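Local coordinates for heterodimeric restriction endonuclease R.BspD6I small subunit (Bacillus sp., PDB 2P14), which probably cuts DNA as the catalytic subunit of a heterodimeric type IIS restriction endonuclease, working in complex with a site-specific nickase subunit, at residues 18-29 with 65-76. Numbering follows the deposited sequence.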
loop_
_atom_site.group_PDB
_atom_site.type_symbol
_atom_site.label_atom_id
_atom_site.label_comp_id
_atom_site.label_asym_id
_atom_site.label_seq_id
_atom_site.Cartn_x
_atom_site.Cartn_y
_atom_site.Cartn_z
ATOM N N PRO A 18 10.170 10.692 2.604
ATOM C CA PRO A 18 8.782 10.449 2.131
ATOM C C PRO A 18 8.620 10.390 0.618
ATOM O O PRO A 18 7.890 9.519 0.099
ATOM C CB PRO A 18 8.025 11.653 2.690
ATOM C CG PRO A 18 8.776 11.889 4.027
ATOM C CD PRO A 18 10.208 11.792 3.593
ATOM N N ASN A 19 9.262 11.294 -0.100
ATOM C CA ASN A 19 9.177 11.330 -1.554
ATOM C C ASN A 19 9.772 10.064 -2.172
ATOM O O ASN A 19 9.237 9.490 -3.132
ATOM C CB ASN A 19 9.919 12.562 -2.111
ATOM C CG ASN A 19 9.179 13.870 -1.868
ATOM O OD1 ASN A 19 8.018 13.902 -1.469
ATOM N ND2 ASN A 19 9.876 14.969 -2.132
ATOM N N TYR A 20 10.903 9.613 -1.625
ATOM C CA TYR A 20 11.555 8.413 -2.169
ATOM C C TYR A 20 10.836 7.119 -1.770
ATOM O O TYR A 20 10.876 6.147 -2.506
ATOM C CB TYR A 20 13.036 8.347 -1.794
ATOM C CG TYR A 20 13.882 9.340 -2.553
ATOM C CD1 TYR A 20 14.641 8.952 -3.657
ATOM C CD2 TYR A 20 13.893 10.689 -2.171
ATOM C CE1 TYR A 20 15.441 9.927 -4.371
ATOM C CE2 TYR A 20 14.650 11.633 -2.867
ATOM C CZ TYR A 20 15.412 11.240 -3.942
ATOM O OH TYR A 20 16.176 12.232 -4.568
ATOM N N PHE A 21 10.147 7.146 -0.641
ATOM C CA PHE A 21 9.398 5.962 -0.188
ATOM C C PHE A 21 8.233 5.695 -1.119
ATOM O O PHE A 21 8.042 4.554 -1.593
ATOM C CB PHE A 21 8.931 6.205 1.252
ATOM C CG PHE A 21 8.372 5.001 1.940
ATOM C CD1 PHE A 21 9.092 3.817 2.016
ATOM C CD2 PHE A 21 7.124 5.069 2.536
ATOM C CE1 PHE A 21 8.550 2.702 2.697
ATOM C CE2 PHE A 21 6.572 3.968 3.192
ATOM C CZ PHE A 21 7.291 2.795 3.296
ATOM N N GLU A 22 7.447 6.727 -1.431
ATOM C CA GLU A 22 6.306 6.541 -2.357
ATOM C C GLU A 22 6.821 6.192 -3.754
ATOM O O GLU A 22 6.303 5.281 -4.423
ATOM C CB GLU A 22 5.360 7.761 -2.365
ATOM C CG GLU A 22 5.919 9.046 -2.953
ATOM C CD GLU A 22 4.984 10.245 -2.750
ATOM O OE1 GLU A 22 3.838 10.049 -2.305
ATOM O OE2 GLU A 22 5.419 11.381 -3.070
ATOM N N TRP A 23 7.897 6.854 -4.175
ATOM C CA TRP A 23 8.474 6.548 -5.474
ATOM C C TRP A 23 8.966 5.108 -5.594
ATOM O O TRP A 23 8.714 4.437 -6.616
ATOM C CB TRP A 23 9.625 7.519 -5.750
ATOM C CG TRP A 23 10.439 7.208 -6.983
ATOM C CD1 TRP A 23 10.076 7.410 -8.283
ATOM C CD2 TRP A 23 11.757 6.630 -7.019
ATOM N NE1 TRP A 23 11.102 7.025 -9.130
ATOM C CE2 TRP A 23 12.141 6.541 -8.385
ATOM C CE3 TRP A 23 12.670 6.227 -6.028
ATOM C CZ2 TRP A 23 13.394 6.043 -8.784
ATOM C CZ3 TRP A 23 13.894 5.715 -6.418
ATOM C CH2 TRP A 23 14.252 5.629 -7.790
ATOM N N ASN A 24 9.600 4.602 -4.539
ATOM C CA ASN A 24 10.146 3.267 -4.610
ATOM C C ASN A 24 9.014 2.236 -4.686
ATOM O O ASN A 24 9.130 1.201 -5.391
ATOM C CB ASN A 24 11.039 2.961 -3.427
ATOM C CG ASN A 24 12.008 1.849 -3.751
ATOM O OD1 ASN A 24 12.650 1.874 -4.817
ATOM N ND2 ASN A 24 12.114 0.860 -2.868
ATOM N N THR A 25 7.927 2.548 -4.000
ATOM C CA THR A 25 6.762 1.675 -4.012
ATOM C C THR A 25 6.120 1.662 -5.428
ATOM O O THR A 25 5.736 0.618 -5.965
ATOM C CB THR A 25 5.790 2.102 -2.914
ATOM O OG1 THR A 25 6.463 2.084 -1.652
ATOM C CG2 THR A 25 4.599 1.125 -2.883
ATOM N N TYR A 26 5.980 2.830 -6.041
ATOM C CA TYR A 26 5.591 2.923 -7.447
ATOM C C TYR A 26 6.508 2.073 -8.355
ATOM O O TYR A 26 6.006 1.374 -9.244
ATOM C CB TYR A 26 5.634 4.407 -7.829
ATOM C CG TYR A 26 5.778 4.700 -9.304
ATOM C CD1 TYR A 26 4.683 4.664 -10.170
ATOM C CD2 TYR A 26 7.030 5.025 -9.824
ATOM C CE1 TYR A 26 4.832 4.953 -11.536
ATOM C CE2 TYR A 26 7.184 5.317 -11.172
ATOM C CZ TYR A 26 6.104 5.260 -12.015
ATOM O OH TYR A 26 6.312 5.576 -13.347
ATOM N N ARG A 27 7.821 2.126 -8.141
ATOM C CA ARG A 27 8.735 1.284 -8.943
ATOM C C ARG A 27 8.385 -0.204 -8.838
ATOM O O ARG A 27 8.480 -0.918 -9.827
ATOM C CB ARG A 27 10.200 1.499 -8.541
ATOM C CG ARG A 27 10.723 2.916 -8.834
ATOM C CD ARG A 27 12.215 2.871 -9.093
ATOM N NE ARG A 27 12.940 2.495 -7.893
ATOM C CZ ARG A 27 14.214 2.092 -7.864
ATOM N NH1 ARG A 27 14.943 1.992 -8.988
ATOM N NH2 ARG A 27 14.766 1.788 -6.718
ATOM N N VAL A 28 7.987 -0.664 -7.651
ATOM C CA VAL A 28 7.588 -2.080 -7.489
ATOM C C VAL A 28 6.399 -2.412 -8.388
ATOM O O VAL A 28 6.423 -3.395 -9.164
ATOM C CB VAL A 28 7.232 -2.399 -6.023
ATOM C CG1 VAL A 28 6.641 -3.838 -5.929
ATOM C CG2 VAL A 28 8.431 -2.296 -5.157
ATOM N N PHE A 29 5.349 -1.596 -8.295
ATOM C CA PHE A 29 4.138 -1.835 -9.093
ATOM C C PHE A 29 4.339 -1.646 -10.603
ATOM O O PHE A 29 3.810 -2.401 -11.422
ATOM C CB PHE A 29 2.964 -1.015 -8.576
ATOM C CG PHE A 29 2.368 -1.593 -7.349
ATOM C CD1 PHE A 29 1.388 -2.602 -7.449
ATOM C CD2 PHE A 29 2.796 -1.183 -6.093
ATOM C CE1 PHE A 29 0.847 -3.179 -6.305
ATOM C CE2 PHE A 29 2.253 -1.760 -4.947
ATOM C CZ PHE A 29 1.268 -2.752 -5.065
ATOM N N TYR A 65 -6.159 -2.483 -12.391
ATOM C CA TYR A 65 -6.053 -3.718 -13.145
ATOM C C TYR A 65 -7.401 -3.970 -13.798
ATOM O O TYR A 65 -8.366 -3.242 -13.584
ATOM C CB TYR A 65 -5.727 -4.863 -12.219
ATOM C CG TYR A 65 -4.394 -4.711 -11.531
ATOM C CD1 TYR A 65 -3.192 -4.852 -12.256
ATOM C CD2 TYR A 65 -4.327 -4.439 -10.161
ATOM C CE1 TYR A 65 -1.956 -4.720 -11.638
ATOM C CE2 TYR A 65 -3.089 -4.307 -9.518
ATOM C CZ TYR A 65 -1.897 -4.439 -10.265
ATOM O OH TYR A 65 -0.682 -4.314 -9.603
ATOM N N GLU A 66 -7.485 -5.053 -14.557
ATOM C CA GLU A 66 -8.720 -5.332 -15.255
ATOM C C GLU A 66 -9.958 -5.418 -14.354
ATOM O O GLU A 66 -10.985 -4.804 -14.657
ATOM C CB GLU A 66 -8.530 -6.644 -16.010
ATOM C CG GLU A 66 -9.634 -6.979 -16.951
ATOM C CD GLU A 66 -9.106 -7.871 -18.002
ATOM O OE1 GLU A 66 -8.374 -7.331 -18.884
ATOM O OE2 GLU A 66 -9.391 -9.096 -17.904
ATOM N N HIS A 67 -9.856 -6.158 -13.265
ATOM C CA HIS A 67 -11.077 -6.409 -12.497
ATOM C C HIS A 67 -11.139 -5.674 -11.168
ATOM O O HIS A 67 -12.124 -5.776 -10.441
ATOM C CB HIS A 67 -11.278 -7.902 -12.314
ATOM C CG HIS A 67 -11.481 -8.623 -13.606
ATOM N ND1 HIS A 67 -12.610 -8.450 -14.375
ATOM C CD2 HIS A 67 -10.681 -9.473 -14.291
ATOM C CE1 HIS A 67 -12.507 -9.179 -15.473
ATOM N NE2 HIS A 67 -11.353 -9.821 -15.438
ATOM N N PHE A 68 -10.084 -4.917 -10.850
ATOM C CA PHE A 68 -10.044 -4.253 -9.545
ATOM C C PHE A 68 -8.910 -3.265 -9.550
ATOM O O PHE A 68 -8.039 -3.327 -10.433
ATOM C CB PHE A 68 -9.833 -5.259 -8.398
ATOM C CG PHE A 68 -8.431 -5.817 -8.318
ATOM C CD1 PHE A 68 -7.547 -5.415 -7.308
ATOM C CD2 PHE A 68 -7.974 -6.744 -9.263
ATOM C CE1 PHE A 68 -6.233 -5.935 -7.234
ATOM C CE2 PHE A 68 -6.659 -7.255 -9.203
ATOM C CZ PHE A 68 -5.789 -6.859 -8.201
ATOM N N SER A 69 -8.935 -2.373 -8.557
ATOM C CA SER A 69 -7.890 -1.368 -8.389
ATOM C C SER A 69 -7.267 -1.469 -6.995
ATOM O O SER A 69 -7.913 -1.953 -6.054
ATOM C CB SER A 69 -8.492 0.023 -8.609
ATOM O OG SER A 69 -8.985 0.079 -9.939
ATOM N N ILE A 70 -6.046 -0.955 -6.875
ATOM C CA ILE A 70 -5.408 -0.802 -5.572
ATOM C C ILE A 70 -4.957 0.631 -5.435
ATOM O O ILE A 70 -4.281 1.150 -6.325
ATOM C CB ILE A 70 -4.171 -1.695 -5.366
ATOM C CG1 ILE A 70 -4.444 -3.159 -5.742
ATOM C CG2 ILE A 70 -3.703 -1.626 -3.915
ATOM C CD1 ILE A 70 -3.165 -4.004 -5.736
ATOM N N LEU A 71 -5.421 1.260 -4.361
ATOM C CA LEU A 71 -4.914 2.594 -4.001
ATOM C C LEU A 71 -3.780 2.299 -3.042
ATOM O O LEU A 71 -3.965 1.600 -2.053
ATOM C CB LEU A 71 -5.977 3.415 -3.300
ATOM C CG LEU A 71 -7.072 4.052 -4.148
ATOM C CD1 LEU A 71 -7.972 2.935 -4.701
ATOM C CD2 LEU A 71 -7.887 5.006 -3.344
ATOM N N ILE A 72 -2.597 2.853 -3.296
ATOM C CA ILE A 72 -1.458 2.586 -2.450
ATOM C C ILE A 72 -1.085 3.878 -1.718
ATOM O O ILE A 72 -0.888 4.946 -2.345
ATOM C CB ILE A 72 -0.272 2.029 -3.238
ATOM C CG1 ILE A 72 -0.677 0.725 -3.970
ATOM C CG2 ILE A 72 0.858 1.721 -2.284
ATOM C CD1 ILE A 72 -0.450 0.794 -5.427
ATOM N N GLU A 73 -1.070 3.787 -0.391
ATOM C CA GLU A 73 -0.799 4.923 0.499
ATOM C C GLU A 73 0.477 4.584 1.262
ATOM O O GLU A 73 0.528 3.557 1.890
ATOM C CB GLU A 73 -1.961 5.157 1.462
ATOM C CG GLU A 73 -3.309 5.294 0.753
ATOM C CD GLU A 73 -3.566 6.636 0.136
ATOM O OE1 GLU A 73 -2.638 7.461 -0.113
ATOM O OE2 GLU A 73 -4.740 6.873 -0.142
ATOM N N CYS A 74 1.485 5.454 1.201
ATOM C CA CYS A 74 2.790 5.182 1.773
ATOM C C CYS A 74 3.041 6.197 2.885
ATOM O O CYS A 74 2.818 7.399 2.695
ATOM C CB CYS A 74 3.872 5.394 0.704
ATOM S SG CYS A 74 3.691 4.174 -0.643
ATOM N N SER A 75 3.504 5.715 4.034
ATOM C CA SER A 75 3.879 6.642 5.101
ATOM C C SER A 75 5.017 6.102 5.950
ATOM O O SER A 75 4.989 4.948 6.361
ATOM C CB SER A 75 2.694 6.902 6.031
ATOM O OG SER A 75 3.075 7.900 6.980
ATOM N N LEU A 76 5.982 6.975 6.238
ATOM C CA LEU A 76 7.075 6.663 7.147
ATOM C C LEU A 76 6.738 7.010 8.607
ATOM O O LEU A 76 7.530 6.728 9.529
ATOM C CB LEU A 76 8.355 7.378 6.715
ATOM C CG LEU A 76 8.951 6.909 5.387
ATOM C CD1 LEU A 76 10.133 7.797 4.970
ATOM C CD2 LEU A 76 9.379 5.445 5.456
HETATM O O HOH W 1 5.892 8.444 1.751
HETATM O O HOH W 2 3.616 9.380 0.486
HETATM O O HOH W 3 1.417 -3.896 -11.258
#
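Leu-76 lays its CD2 methyl over one face of the Phe-21 ring, almost exactly on the ring normal and 3.6 Å from the ring centroid, a CH-pi contact. Its other methyl, CD1, reaches the N-terminal end of helix 17-32 and lies 3.7 Å from Pro-18 N. The Phe-21 ring can slip under the leucine because CG stands anti to the backbone N (chi1 -169°), which also brings the ring edge to Ser-75, with CE2 3.6 Å from Ser-75 N. Cys-74 approaches the same ring obliquely through CB and SG, the sulfur making a sulfur-aromatic contact. Cutting Phe-21 down to an alanine would probably leave the Leu-76 methyl without its aromatic surface and open a gap beside Cys-74.

One turn on, Thr-25 OG1 sits 3.6 Å from Cys-74 SG, but it donates to Phe-21 O and is also hydrogen-bonded to Tyr-8 OH. Thr-25 CG2 meets Ile-72 CG2. Farther along, Phe-29 takes Ile-72 CD1 over one ring face, toward the rim, while the Tyr-65 hydroxyl comes in at the ring edge, 3.4 Å from CD1 of Phe-29. That hydroxyl donates to a water that in turn donates to Phe-29 O, so the phenol is tied to the helix backbone although no direct hydrogen bond spans the two segments.

The axis of segment 18-29 runs at 145° to that of strand 69-75, roughly antiparallel, with a closest approach of 8.0 Å. This strand is central in the five-stranded mixed sheet of what is, by family, a PDDEXK-type nuclease, between antiparallel 61-64 and parallel 104-110. Leu-109 of strand 104-110 extends the apolar layer under Phe-21 and Thr-25, and helix 2-7 packs against helix 17-32 at Asn-24, Arg-27 and Val-28.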